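Local atomic coordinates of Phi class glutathione transferase GSTF1 (Populus tremula x Populus tremuloides, PDB entry 4RI6), a protein that probably catalyses the conjugation of glutathione to electrophilic substrates, displacing a halide from halogenated compounds, as a phi class glutathione transferase. Residues 166-177 against 195-205. Residues are numbered along the deposited sequence; the frame is centred on the assembly and turned at random.
Sequences DLSHLPNGDYLV and WWTEISNRESW
W205 NE1 gives its hydrogen to D174 OD2 over 2.8 Å in a nearly straight bond (171°). The oxygen lies in the indole plane, yet the indole N-H comes down on the carboxylate from above its plane. D174 CG stands anti to the backbone N (chi1 -162°), which swings the carboxylate out from helix 166-177 to the pyrrole edge. The same indole lies flat over L170: CB sits above the centre of the six-membered ring, 3.7 Å from the centroid, a CH-pi contact. P171 CG touches the far rim at W205 CH2. With an alanine for W205, the buried D174 carboxylate would probably lose this donor and a gap would open over L170 CB.

A second indole repeats the polar theme at D166. W195 NE1 reaches D166 OD1, also 2.8 Å away, on the anti side of the carboxylate, while D166 OD2 accepts from the backbone N of S163, the backbone half of the capping box that glutathione transferases carry at the start of this helix. W195 also turns the edge of its six-membered ring to the face of H169, a T-shaped pair whose imidazole is bonded through NE2 to Y147.

L170 is a knob among W196, I199, S200 and W205, its CD2 3.6 Å from I199 CG1. W196 reaches the other way, seated among L170, G173, D174 and V177. Its CZ3 lies 3.9 Å from G173 CA, a fit the missing side chain allows; V177 CG2 covers one ring face and S200 CB the opposite one.

Helix 166-177 crosses helix 195-200 nearly at a right angle, 10.1 Å between axes, within the all-helical C-terminal domain. Its other sides rest on helix 93-122 and, through P171 and Y175, on T14 of helix 14-25 in the thioredoxin-like domain.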
loop_
_atom_site.group_PDB
_atom_site.type_symbol
_atom_site.label_atom_id
_atom_site.label_comp_id
_atom_site.label_asym_id
_atom_site.label_seq_id
_atom_site.Cartn_x
_atom_site.Cartn_y
_atom_site.Cartn_z
ATOM N N ASP A 166 -9.478 5.730 7.994
ATOM C CA ASP A 166 -10.734 6.267 7.460
ATOM C C ASP A 166 -10.460 7.349 6.426
ATOM O O ASP A 166 -11.049 7.355 5.338
ATOM C CB ASP A 166 -11.601 6.812 8.583
ATOM C CG ASP A 166 -11.755 5.824 9.708
ATOM O OD1 ASP A 166 -12.495 4.828 9.543
ATOM O OD2 ASP A 166 -11.136 6.056 10.760
ATOM N N LEU A 167 -9.537 8.247 6.764
ATOM C CA LEU A 167 -9.183 9.361 5.897
ATOM C C LEU A 167 -8.805 8.864 4.515
ATOM O O LEU A 167 -9.253 9.412 3.508
ATOM C CB LEU A 167 -8.052 10.186 6.522
ATOM C CG LEU A 167 -7.656 11.490 5.838
ATOM C CD1 LEU A 167 -6.932 12.393 6.827
ATOM C CD2 LEU A 167 -6.782 11.243 4.595
ATOM N N SER A 168 -8.049 7.777 4.466
ATOM C CA SER A 168 -7.517 7.317 3.205
ATOM C C SER A 168 -8.612 6.818 2.242
ATOM O O SER A 168 -8.371 6.767 1.020
ATOM C CB SER A 168 -6.465 6.220 3.479
ATOM O OG SER A 168 -5.592 6.045 2.391
ATOM N N HIS A 169 -9.796 6.481 2.783
ATOM C CA HIS A 169 -10.947 6.059 1.973
ATOM C C HIS A 169 -11.757 7.221 1.389
ATOM O O HIS A 169 -12.560 7.026 0.480
ATOM C CB HIS A 169 -11.892 5.181 2.785
ATOM C CG HIS A 169 -11.353 3.833 3.102
ATOM N ND1 HIS A 169 -10.393 3.608 4.073
ATOM C CD2 HIS A 169 -11.621 2.622 2.554
ATOM C CE1 HIS A 169 -10.093 2.320 4.099
ATOM N NE2 HIS A 169 -10.819 1.700 3.187
ATOM N N LEU A 170 -11.548 8.419 1.916
ATOM C CA LEU A 170 -12.351 9.556 1.497
ATOM C C LEU A 170 -12.235 9.875 -0.006
ATOM O O LEU A 170 -13.258 10.121 -0.643
ATOM C CB LEU A 170 -11.991 10.796 2.324
ATOM C CG LEU A 170 -12.556 10.789 3.748
ATOM C CD1 LEU A 170 -11.909 11.863 4.625
ATOM C CD2 LEU A 170 -14.069 10.971 3.726
ATOM N N PRO A 171 -11.016 9.865 -0.588
ATOM C CA PRO A 171 -10.976 10.371 -1.977
ATOM C C PRO A 171 -11.753 9.523 -2.992
ATOM O O PRO A 171 -12.533 10.074 -3.772
ATOM C CB PRO A 171 -9.478 10.394 -2.293
ATOM C CG PRO A 171 -8.831 10.588 -0.948
ATOM C CD PRO A 171 -9.666 9.768 -0.002
ATOM N N ASN A 172 -11.575 8.206 -2.984
ATOM C CA ASN A 172 -12.311 7.389 -3.939
ATOM C C ASN A 172 -13.768 7.270 -3.527
ATOM O O ASN A 172 -14.662 7.268 -4.372
ATOM C CB ASN A 172 -11.691 6.003 -4.095
ATOM C CG ASN A 172 -10.427 6.034 -4.919
ATOM O OD1 ASN A 172 -10.181 6.982 -5.659
ATOM N ND2 ASN A 172 -9.630 4.992 -4.814
ATOM N N GLY A 173 -14.013 7.150 -2.229
ATOM C CA GLY A 173 -15.372 7.051 -1.743
ATOM C C GLY A 173 -16.208 8.246 -2.155
ATOM O O GLY A 173 -17.343 8.097 -2.625
ATOM N N ASP A 174 -15.645 9.443 -2.026
ATOM C CA ASP A 174 -16.431 10.647 -2.253
ATOM C C ASP A 174 -16.771 10.761 -3.731
ATOM O O ASP A 174 -17.887 11.142 -4.089
ATOM C CB ASP A 174 -15.681 11.903 -1.762
ATOM C CG ASP A 174 -16.614 13.107 -1.561
ATOM O OD1 ASP A 174 -16.973 13.728 -2.565
ATOM O OD2 ASP A 174 -17.018 13.418 -0.415
ATOM N N TYR A 175 -15.832 10.404 -4.606
ATOM C CA TYR A 175 -16.145 10.477 -6.025
ATOM C C TYR A 175 -17.235 9.469 -6.386
ATOM O O TYR A 175 -18.147 9.783 -7.153
ATOM C CB TYR A 175 -14.899 10.237 -6.876
ATOM C CG TYR A 175 -14.109 11.486 -7.242
ATOM C CD1 TYR A 175 -14.693 12.533 -7.929
ATOM C CD2 TYR A 175 -12.758 11.585 -6.931
ATOM C CE1 TYR A 175 -13.948 13.658 -8.272
ATOM C CE2 TYR A 175 -12.011 12.699 -7.270
ATOM C CZ TYR A 175 -12.617 13.733 -7.951
ATOM O OH TYR A 175 -11.910 14.859 -8.319
ATOM N N LEU A 176 -17.157 8.260 -5.843
ATOM C CA LEU A 176 -18.181 7.270 -6.158
ATOM C C LEU A 176 -19.544 7.709 -5.623
ATOM O O LEU A 176 -20.542 7.632 -6.338
ATOM C CB LEU A 176 -17.804 5.891 -5.596
ATOM C CG LEU A 176 -16.603 5.271 -6.318
ATOM C CD1 LEU A 176 -16.174 3.986 -5.646
ATOM C CD2 LEU A 176 -16.910 5.035 -7.819
ATOM N N VAL A 177 -19.592 8.186 -4.383
ATOM C CA VAL A 177 -20.878 8.552 -3.779
ATOM C C VAL A 177 -21.513 9.765 -4.454
ATOM O O VAL A 177 -22.723 9.792 -4.675
ATOM C CB VAL A 177 -20.727 8.811 -2.254
ATOM C CG1 VAL A 177 -21.987 9.383 -1.651
ATOM C CG2 VAL A 177 -20.399 7.517 -1.539
ATOM N N TRP A 195 -20.777 5.386 8.821
ATOM C CA TRP A 195 -19.365 5.697 8.777
ATOM C C TRP A 195 -19.072 6.733 7.695
ATOM O O TRP A 195 -18.411 7.729 7.964
ATOM C CB TRP A 195 -18.600 4.409 8.525
ATOM C CG TRP A 195 -17.165 4.508 8.124
ATOM C CD1 TRP A 195 -16.101 4.788 8.927
ATOM C CD2 TRP A 195 -16.625 4.220 6.829
ATOM N NE1 TRP A 195 -14.932 4.710 8.205
ATOM C CE2 TRP A 195 -15.224 4.365 6.916
ATOM C CE3 TRP A 195 -17.190 3.865 5.606
ATOM C CZ2 TRP A 195 -14.370 4.148 5.819
ATOM C CZ3 TRP A 195 -16.343 3.661 4.510
ATOM C CH2 TRP A 195 -14.946 3.796 4.635
ATOM N N TRP A 196 -19.574 6.491 6.483
ATOM C CA TRP A 196 -19.360 7.412 5.375
ATOM C C TRP A 196 -19.857 8.822 5.730
ATOM O O TRP A 196 -19.194 9.840 5.448
ATOM C CB TRP A 196 -20.045 6.935 4.088
ATOM C CG TRP A 196 -19.745 7.931 3.027
ATOM C CD1 TRP A 196 -20.605 8.814 2.473
ATOM C CD2 TRP A 196 -18.459 8.219 2.472
ATOM N NE1 TRP A 196 -19.950 9.626 1.596
ATOM C CE2 TRP A 196 -18.624 9.290 1.580
ATOM C CE3 TRP A 196 -17.184 7.680 2.647
ATOM C CZ2 TRP A 196 -17.570 9.827 0.862
ATOM C CZ3 TRP A 196 -16.146 8.210 1.930
ATOM C CH2 TRP A 196 -16.344 9.269 1.046
ATOM N N THR A 197 -21.028 8.877 6.352
ATOM C CA THR A 197 -21.606 10.146 6.752
ATOM C C THR A 197 -20.694 10.834 7.753
ATOM O O THR A 197 -20.420 12.019 7.625
ATOM C CB THR A 197 -23.003 9.939 7.344
ATOM O OG1 THR A 197 -23.854 9.340 6.361
ATOM C CG2 THR A 197 -23.611 11.238 7.748
ATOM N N GLU A 198 -20.190 10.099 8.739
ATOM C CA GLU A 198 -19.336 10.733 9.739
ATOM C C GLU A 198 -18.040 11.235 9.150
ATOM O O GLU A 198 -17.615 12.339 9.444
ATOM C CB GLU A 198 -19.013 9.783 10.895
ATOM C CG GLU A 198 -20.216 9.362 11.723
ATOM C CD GLU A 198 -19.860 9.222 13.181
ATOM O OE1 GLU A 198 -19.946 8.097 13.732
ATOM O OE2 GLU A 198 -19.502 10.259 13.794
ATOM N N ILE A 199 -17.389 10.436 8.319
ATOM C CA ILE A 199 -16.058 10.836 7.886
ATOM C C ILE A 199 -16.118 11.894 6.779
ATOM O O ILE A 199 -15.258 12.785 6.739
ATOM C CB ILE A 199 -15.195 9.614 7.453
ATOM C CG1 ILE A 199 -15.726 8.893 6.211
ATOM C CG2 ILE A 199 -15.052 8.675 8.630
ATOM C CD1 ILE A 199 -14.736 7.818 5.659
ATOM N N SER A 200 -17.145 11.861 5.928
ATOM C CA SER A 200 -17.196 12.794 4.799
ATOM C C SER A 200 -17.657 14.178 5.218
ATOM O O SER A 200 -17.513 15.136 4.459
ATOM C CB SER A 200 -18.108 12.268 3.691
ATOM O OG SER A 200 -19.467 12.192 4.091
ATOM N N ASN A 201 -18.207 14.283 6.424
ATOM C CA ASN A 201 -18.610 15.584 6.948
ATOM C C ASN A 201 -17.617 16.223 7.927
ATOM O O ASN A 201 -17.909 17.272 8.514
ATOM C CB ASN A 201 -20.003 15.469 7.596
ATOM C CG ASN A 201 -21.095 15.460 6.561
ATOM O OD1 ASN A 201 -21.442 16.504 5.992
ATOM N ND2 ASN A 201 -21.599 14.282 6.254
ATOM N N ARG A 202 -16.426 15.648 8.054
ATOM C CA ARG A 202 -15.361 16.325 8.779
ATOM C C ARG A 202 -14.998 17.636 8.084
ATOM O O ARG A 202 -15.014 17.717 6.857
ATOM C CB ARG A 202 -14.139 15.433 8.883
ATOM C CG ARG A 202 -14.417 14.199 9.686
ATOM C CD ARG A 202 -13.161 13.375 9.837
ATOM N NE ARG A 202 -12.151 13.990 10.699
ATOM C CZ ARG A 202 -12.134 13.891 12.021
ATOM N NH1 ARG A 202 -13.120 13.266 12.650
ATOM N NH2 ARG A 202 -11.145 14.431 12.717
ATOM N N GLU A 203 -14.659 18.656 8.866
ATOM C CA GLU A 203 -14.329 19.953 8.304
ATOM C C GLU A 203 -13.114 19.853 7.392
ATOM O O GLU A 203 -13.060 20.539 6.384
ATOM C CB GLU A 203 -14.083 20.982 9.415
ATOM C CG GLU A 203 -15.334 21.384 10.209
ATOM C CD GLU A 203 -16.402 22.035 9.345
ATOM O OE1 GLU A 203 -16.060 22.608 8.281
ATOM O OE2 GLU A 203 -17.592 21.955 9.726
ATOM N N SER A 204 -12.164 18.973 7.717
ATOM C CA SER A 204 -10.964 18.842 6.889
ATOM C C SER A 204 -11.367 18.427 5.489
ATOM O O SER A 204 -10.901 18.994 4.493
ATOM C CB SER A 204 -9.976 17.830 7.471
ATOM O OG SER A 204 -10.568 16.537 7.568
ATOM N N TRP A 205 -12.258 17.445 5.402
ATOM C CA TRP A 205 -12.675 16.953 4.108
ATOM C C TRP A 205 -13.538 17.985 3.376
ATOM O O TRP A 205 -13.404 18.157 2.160
ATOM C CB TRP A 205 -13.403 15.613 4.239
ATOM C CG TRP A 205 -13.663 14.990 2.885
ATOM C CD1 TRP A 205 -14.874 14.731 2.334
ATOM C CD2 TRP A 205 -12.683 14.609 1.908
ATOM N NE1 TRP A 205 -14.721 14.179 1.087
ATOM C CE2 TRP A 205 -13.381 14.111 0.793
ATOM C CE3 TRP A 205 -11.281 14.636 1.873
ATOM C CZ2 TRP A 205 -12.731 13.653 -0.352
ATOM C CZ3 TRP A 205 -10.645 14.158 0.742
ATOM C CH2 TRP A 205 -11.367 13.685 -0.351
#